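Local structure of uronate isomerase (Caulobacter crescentus, 2Q01) at residues 251-263 and 283-295. The protein catalyses the reversible isomerisation of D-glucuronate to D-fructuronate and of D-galacturonate to D-tagaturonate in the interconversion of pentoses and uronates. Residues are numbered along the deposited sequence; the frame is centred on the assembly and turned at random.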
loop_
_atom_site.group_PDB
_atom_site.type_symbol
_atom_site.label_atom_id
_atom_site.label_comp_id
_atom_site.label_asym_id
_atom_site.label_seq_id
_atom_site.Cartn_x
_atom_site.Cartn_y
_atom_site.Cartn_z
ATOM N N ASP B 251 -26.606 -6.542 -5.003
ATOM C CA ASP B 251 -25.521 -6.137 -4.102
ATOM C C ASP B 251 -25.243 -7.196 -3.032
ATOM O O ASP B 251 -26.170 -7.754 -2.453
ATOM C CB ASP B 251 -25.841 -4.781 -3.460
ATOM C CG ASP B 251 -24.707 -4.255 -2.600
ATOM O OD1 ASP B 251 -23.532 -4.526 -2.929
ATOM O OD2 ASP B 251 -24.987 -3.564 -1.596
ATOM N N HIS B 252 -23.961 -7.463 -2.778
ATOM C CA HIS B 252 -23.542 -8.537 -1.877
ATOM C C HIS B 252 -22.434 -8.102 -0.924
ATOM O O HIS B 252 -21.276 -7.991 -1.316
ATOM C CB HIS B 252 -23.117 -9.766 -2.688
ATOM C CG HIS B 252 -24.093 -10.120 -3.766
ATOM N ND1 HIS B 252 -25.220 -10.874 -3.525
ATOM C CD2 HIS B 252 -24.154 -9.761 -5.070
ATOM C CE1 HIS B 252 -25.917 -10.989 -4.640
ATOM N NE2 HIS B 252 -25.292 -10.324 -5.593
ATOM N N GLY B 253 -22.805 -7.853 0.329
ATOM C CA GLY B 253 -21.854 -7.469 1.369
ATOM C C GLY B 253 -21.464 -8.647 2.243
ATOM O O GLY B 253 -21.942 -8.786 3.367
ATOM N N HIS B 254 -20.590 -9.496 1.714
ATOM C CA HIS B 254 -20.124 -10.679 2.414
ATOM C C HIS B 254 -18.829 -10.347 3.151
ATOM O O HIS B 254 -18.183 -9.357 2.808
ATOM C CB HIS B 254 -19.887 -11.816 1.415
ATOM C CG HIS B 254 -21.137 -12.363 0.800
ATOM N ND1 HIS B 254 -21.120 -13.360 -0.150
ATOM C CD2 HIS B 254 -22.441 -12.046 0.987
ATOM C CE1 HIS B 254 -22.359 -13.640 -0.517
ATOM N NE2 HIS B 254 -23.180 -12.857 0.159
ATOM N N PRO B 255 -18.454 -11.155 4.175
ATOM C CA PRO B 255 -17.147 -11.006 4.836
ATOM C C PRO B 255 -15.953 -11.218 3.902
ATOM O O PRO B 255 -14.903 -10.606 4.094
ATOM C CB PRO B 255 -17.158 -12.115 5.897
ATOM C CG PRO B 255 -18.579 -12.435 6.111
ATOM C CD PRO B 255 -19.249 -12.231 4.801
ATOM N N THR B 256 -16.107 -12.098 2.915
ATOM C CA THR B 256 -15.036 -12.406 1.980
ATOM C C THR B 256 -15.533 -12.291 0.548
ATOM O O THR B 256 -16.737 -12.152 0.304
ATOM C CB THR B 256 -14.507 -13.839 2.180
ATOM O OG1 THR B 256 -15.582 -14.771 2.014
ATOM C CG2 THR B 256 -13.875 -14.011 3.560
ATOM N N ALA B 257 -14.600 -12.358 -0.398
ATOM C CA ALA B 257 -14.938 -12.366 -1.819
ATOM C C ALA B 257 -15.081 -13.795 -2.353
ATOM O O ALA B 257 -15.193 -14.000 -3.563
ATOM C CB ALA B 257 -13.888 -11.596 -2.614
ATOM N N ALA B 258 -15.088 -14.767 -1.439
ATOM C CA ALA B 258 -15.057 -16.190 -1.775
ATOM C C ALA B 258 -16.245 -16.604 -2.617
ATOM O O ALA B 258 -17.375 -16.202 -2.337
ATOM C CB ALA B 258 -14.993 -17.027 -0.513
ATOM N N THR B 259 -15.964 -17.362 -3.677
ATOM C CA THR B 259 -16.995 -17.982 -4.517
ATOM C C THR B 259 -16.773 -19.498 -4.544
ATOM O O THR B 259 -15.683 -19.973 -4.222
ATOM C CB THR B 259 -16.987 -17.433 -5.965
ATOM O OG1 THR B 259 -15.756 -17.777 -6.613
ATOM C CG2 THR B 259 -17.154 -15.917 -5.990
ATOM N N ALA B 260 -17.799 -20.254 -4.924
ATOM C CA ALA B 260 -17.681 -21.716 -5.031
ATOM C C ALA B 260 -18.443 -22.250 -6.241
ATOM O O ALA B 260 -19.314 -21.576 -6.773
ATOM C CB ALA B 260 -18.170 -22.386 -3.757
ATOM N N ASP B 261 -18.115 -23.461 -6.674
ATOM C CA ASP B 261 -18.824 -24.077 -7.786
ATOM C C ASP B 261 -19.186 -25.513 -7.422
ATOM O O ASP B 261 -18.607 -26.471 -7.940
ATOM C CB ASP B 261 -17.984 -24.009 -9.070
ATOM C CG ASP B 261 -18.803 -24.255 -10.337
ATOM O OD1 ASP B 261 -20.055 -24.206 -10.291
ATOM O OD2 ASP B 261 -18.182 -24.491 -11.394
ATOM N N LEU B 262 -20.138 -25.646 -6.503
ATOM C CA LEU B 262 -20.640 -26.949 -6.089
ATOM C C LEU B 262 -21.657 -27.470 -7.099
ATOM O O LEU B 262 -22.245 -26.697 -7.863
ATOM C CB LEU B 262 -21.290 -26.872 -4.699
ATOM C CG LEU B 262 -20.517 -26.322 -3.495
ATOM C CD1 LEU B 262 -21.450 -26.126 -2.299
ATOM C CD2 LEU B 262 -19.337 -27.203 -3.118
ATOM N N SER B 263 -21.858 -28.786 -7.096
ATOM C CA SER B 263 -22.938 -29.406 -7.851
ATOM C C SER B 263 -24.263 -29.114 -7.155
ATOM O O SER B 263 -24.284 -28.605 -6.028
ATOM C CB SER B 263 -22.711 -30.915 -7.983
ATOM O OG SER B 263 -22.890 -31.578 -6.746
ATOM N N LYS B 283 -19.098 -23.762 7.114
ATOM C CA LYS B 283 -20.273 -24.066 6.291
ATOM C C LYS B 283 -21.006 -22.802 5.845
ATOM O O LYS B 283 -21.512 -22.738 4.724
ATOM C CB LYS B 283 -21.239 -24.987 7.042
ATOM C CG LYS B 283 -20.902 -26.468 6.966
ATOM C CD LYS B 283 -21.901 -27.281 7.783
ATOM C CE LYS B 283 -21.644 -28.773 7.664
ATOM N NZ LYS B 283 -22.569 -29.549 8.530
ATOM N N ALA B 284 -21.062 -21.812 6.736
ATOM C CA ALA B 284 -21.693 -20.521 6.456
ATOM C C ALA B 284 -20.928 -19.733 5.381
ATOM O O ALA B 284 -21.545 -19.114 4.514
ATOM C CB ALA B 284 -21.829 -19.706 7.743
ATOM N N GLU B 285 -19.594 -19.775 5.453
ATOM C CA GLU B 285 -18.701 -19.235 4.428
ATOM C C GLU B 285 -18.917 -19.883 3.074
ATOM O O GLU B 285 -18.955 -19.193 2.056
ATOM C CB GLU B 285 -17.239 -19.455 4.816
ATOM C CG GLU B 285 -16.438 -18.194 5.082
ATOM C CD GLU B 285 -16.301 -17.305 3.854
ATOM O OE1 GLU B 285 -17.009 -16.278 3.794
ATOM O OE2 GLU B 285 -15.492 -17.631 2.954
ATOM N N LEU B 286 -19.040 -21.209 3.077
ATOM C CA LEU B 286 -19.203 -21.992 1.858
ATOM C C LEU B 286 -20.528 -21.673 1.176
ATOM O O LEU B 286 -20.584 -21.592 -0.046
ATOM C CB LEU B 286 -19.131 -23.493 2.166
ATOM C CG LEU B 286 -18.380 -24.450 1.222
ATOM C CD1 LEU B 286 -18.812 -25.887 1.467
ATOM C CD2 LEU B 286 -18.513 -24.128 -0.262
ATOM N N PHE B 287 -21.584 -21.489 1.966
ATOM C CA PHE B 287 -22.899 -21.179 1.413
ATOM C C PHE B 287 -22.937 -19.780 0.825
ATOM O O PHE B 287 -23.455 -19.599 -0.269
ATOM C CB PHE B 287 -24.003 -21.367 2.450
ATOM C CG PHE B 287 -25.397 -21.219 1.891
ATOM C CD1 PHE B 287 -25.932 -22.191 1.042
ATOM C CD2 PHE B 287 -26.180 -20.113 2.224
ATOM C CE1 PHE B 287 -27.223 -22.057 0.531
ATOM C CE2 PHE B 287 -27.464 -19.968 1.721
ATOM C CZ PHE B 287 -27.993 -20.943 0.874
ATOM N N ARG B 288 -22.365 -18.807 1.537
ATOM C CA ARG B 288 -22.211 -17.440 1.019
ATOM C C ARG B 288 -21.387 -17.400 -0.276
ATOM O O ARG B 288 -21.721 -16.671 -1.208
ATOM C CB ARG B 288 -21.576 -16.542 2.074
ATOM C CG ARG B 288 -22.508 -16.164 3.209
ATOM C CD ARG B 288 -21.898 -15.094 4.096
ATOM N NE ARG B 288 -20.527 -15.410 4.496
ATOM C CZ ARG B 288 -20.170 -15.889 5.686
ATOM N NH1 ARG B 288 -18.890 -16.130 5.947
ATOM N NH2 ARG B 288 -21.077 -16.118 6.622
ATOM N N ALA B 289 -20.324 -18.200 -0.319
ATOM C CA ALA B 289 -19.543 -18.437 -1.528
ATOM C C ALA B 289 -20.353 -19.080 -2.660
ATOM O O ALA B 289 -20.288 -18.631 -3.799
ATOM C CB ALA B 289 -18.314 -19.290 -1.201
ATOM N N GLN B 290 -21.106 -20.133 -2.345
ATOM C CA GLN B 290 -21.915 -20.826 -3.352
ATOM C C GLN B 290 -23.025 -19.938 -3.891
ATOM O O GLN B 290 -23.320 -19.961 -5.082
ATOM C CB GLN B 290 -22.496 -22.136 -2.798
ATOM C CG GLN B 290 -23.430 -22.882 -3.769
ATOM C CD GLN B 290 -22.770 -23.194 -5.103
ATOM O OE1 GLN B 290 -21.590 -23.545 -5.162
ATOM N NE2 GLN B 290 -23.535 -23.073 -6.182
ATOM N N MET B 291 -23.614 -19.135 -3.008
ATOM C CA MET B 291 -24.668 -18.201 -3.394
ATOM C C MET B 291 -24.202 -17.051 -4.283
ATOM O O MET B 291 -24.992 -16.530 -5.060
ATOM C CB MET B 291 -25.402 -17.663 -2.166
ATOM C CG MET B 291 -26.327 -18.681 -1.496
ATOM S SD MET B 291 -27.441 -19.566 -2.618
ATOM C CE MET B 291 -28.500 -18.230 -3.127
ATOM N N LEU B 292 -22.931 -16.661 -4.177
ATOM C CA LEU B 292 -22.359 -15.674 -5.097
ATOM C C LEU B 292 -22.416 -16.189 -6.525
ATOM O O LEU B 292 -22.820 -15.465 -7.432
ATOM C CB LEU B 292 -20.919 -15.303 -4.717
ATOM C CG LEU B 292 -20.726 -14.140 -3.735
ATOM C CD1 LEU B 292 -19.270 -13.684 -3.712
ATOM C CD2 LEU B 292 -21.644 -12.956 -4.057
ATOM N N THR B 293 -22.039 -17.454 -6.706
ATOM C CA THR B 293 -22.121 -18.137 -8.001
ATOM C C THR B 293 -23.572 -18.340 -8.445
ATOM O O THR B 293 -23.889 -18.231 -9.625
ATOM C CB THR B 293 -21.394 -19.491 -7.941
ATOM O OG1 THR B 293 -20.017 -19.259 -7.638
ATOM C CG2 THR B 293 -21.480 -20.256 -9.266
ATOM N N GLU B 294 -24.447 -18.610 -7.484
ATOM C CA GLU B 294 -25.840 -18.882 -7.780
ATOM C C GLU B 294 -26.552 -17.628 -8.272
ATOM O O GLU B 294 -27.362 -17.704 -9.195
ATOM C CB GLU B 294 -26.534 -19.490 -6.560
ATOM C CG GLU B 294 -27.568 -20.556 -6.908
ATOM C CD GLU B 294 -26.974 -21.817 -7.535
ATOM O OE1 GLU B 294 -27.569 -22.334 -8.506
ATOM O OE2 GLU B 294 -25.926 -22.298 -7.060
ATOM N N MET B 295 -26.207 -16.476 -7.685
ATOM C CA MET B 295 -26.762 -15.177 -8.098
ATOM C C MET B 295 -26.275 -14.773 -9.485
ATOM O O MET B 295 -26.980 -14.078 -10.212
ATOM C CB MET B 295 -26.408 -14.066 -7.099
ATOM C CG MET B 295 -27.028 -14.177 -5.708
ATOM S SD MET B 295 -28.780 -13.820 -5.590
ATOM C CE MET B 295 -29.464 -15.459 -5.440
HETATM O O HOH W 1 -22.513 -24.030 -9.220
#
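Gln290 reaches Leu262, and Thr293 reaches Ala260, through their torsions: in the glutamine CG lies anti to the backbone N (chi1 176°) and the chain then bends at chi2, whereas in the threonine OG1 lies anti to the carbonyl carbon. Leu262 N thus gives Gln290 OE1 a nearly straight bond of 2.9 Å, tilted from the plane of the amide carbonyl, and Thr293 OG1 donates to Ala260 O at 2.6 Å. The other end of the amide is also held, since Gln290 NE2 donates in its own plane to Glu294 OE2, which fixes the rotation of the group. Just before these bonds in both segments, Ala289 CA meets Ala258 O at 3.2 Å, a CA-H...O contact that the small methyl groups of Ala258 and Ala289 probably allow. In the TIM-barrel-type fold of this metallo-dependent hydrolase relative, the loop leaving strand 249-252 is here laid across helix 281-302, which leads into the neighbouring parallel strand 305-308. Nearer the start of both segments, Glu285 OE1 accepts from Thr256 OG1 on its syn side at 2.7 Å and, by its anti lone pair, from Arg288 NH1 at 2.9 Å in a salt bridge. An alanine in place of Glu285 would remove the carboxylate and is likely to leave the Thr256 hydroxyl and Arg288 NH1 without this mate. Arg288 NH2 also forms salt bridges with Asp204 and Glu206. Pro255 covers one face of the guanidinium, while Arg288 CB sits over the His254 ring, whose other face carries His252 CB. Leu292 CD2 touches both histidines, lying 3.8 Å from His252 CG, while CD1 meets Ala258 O and Thr259 CG2.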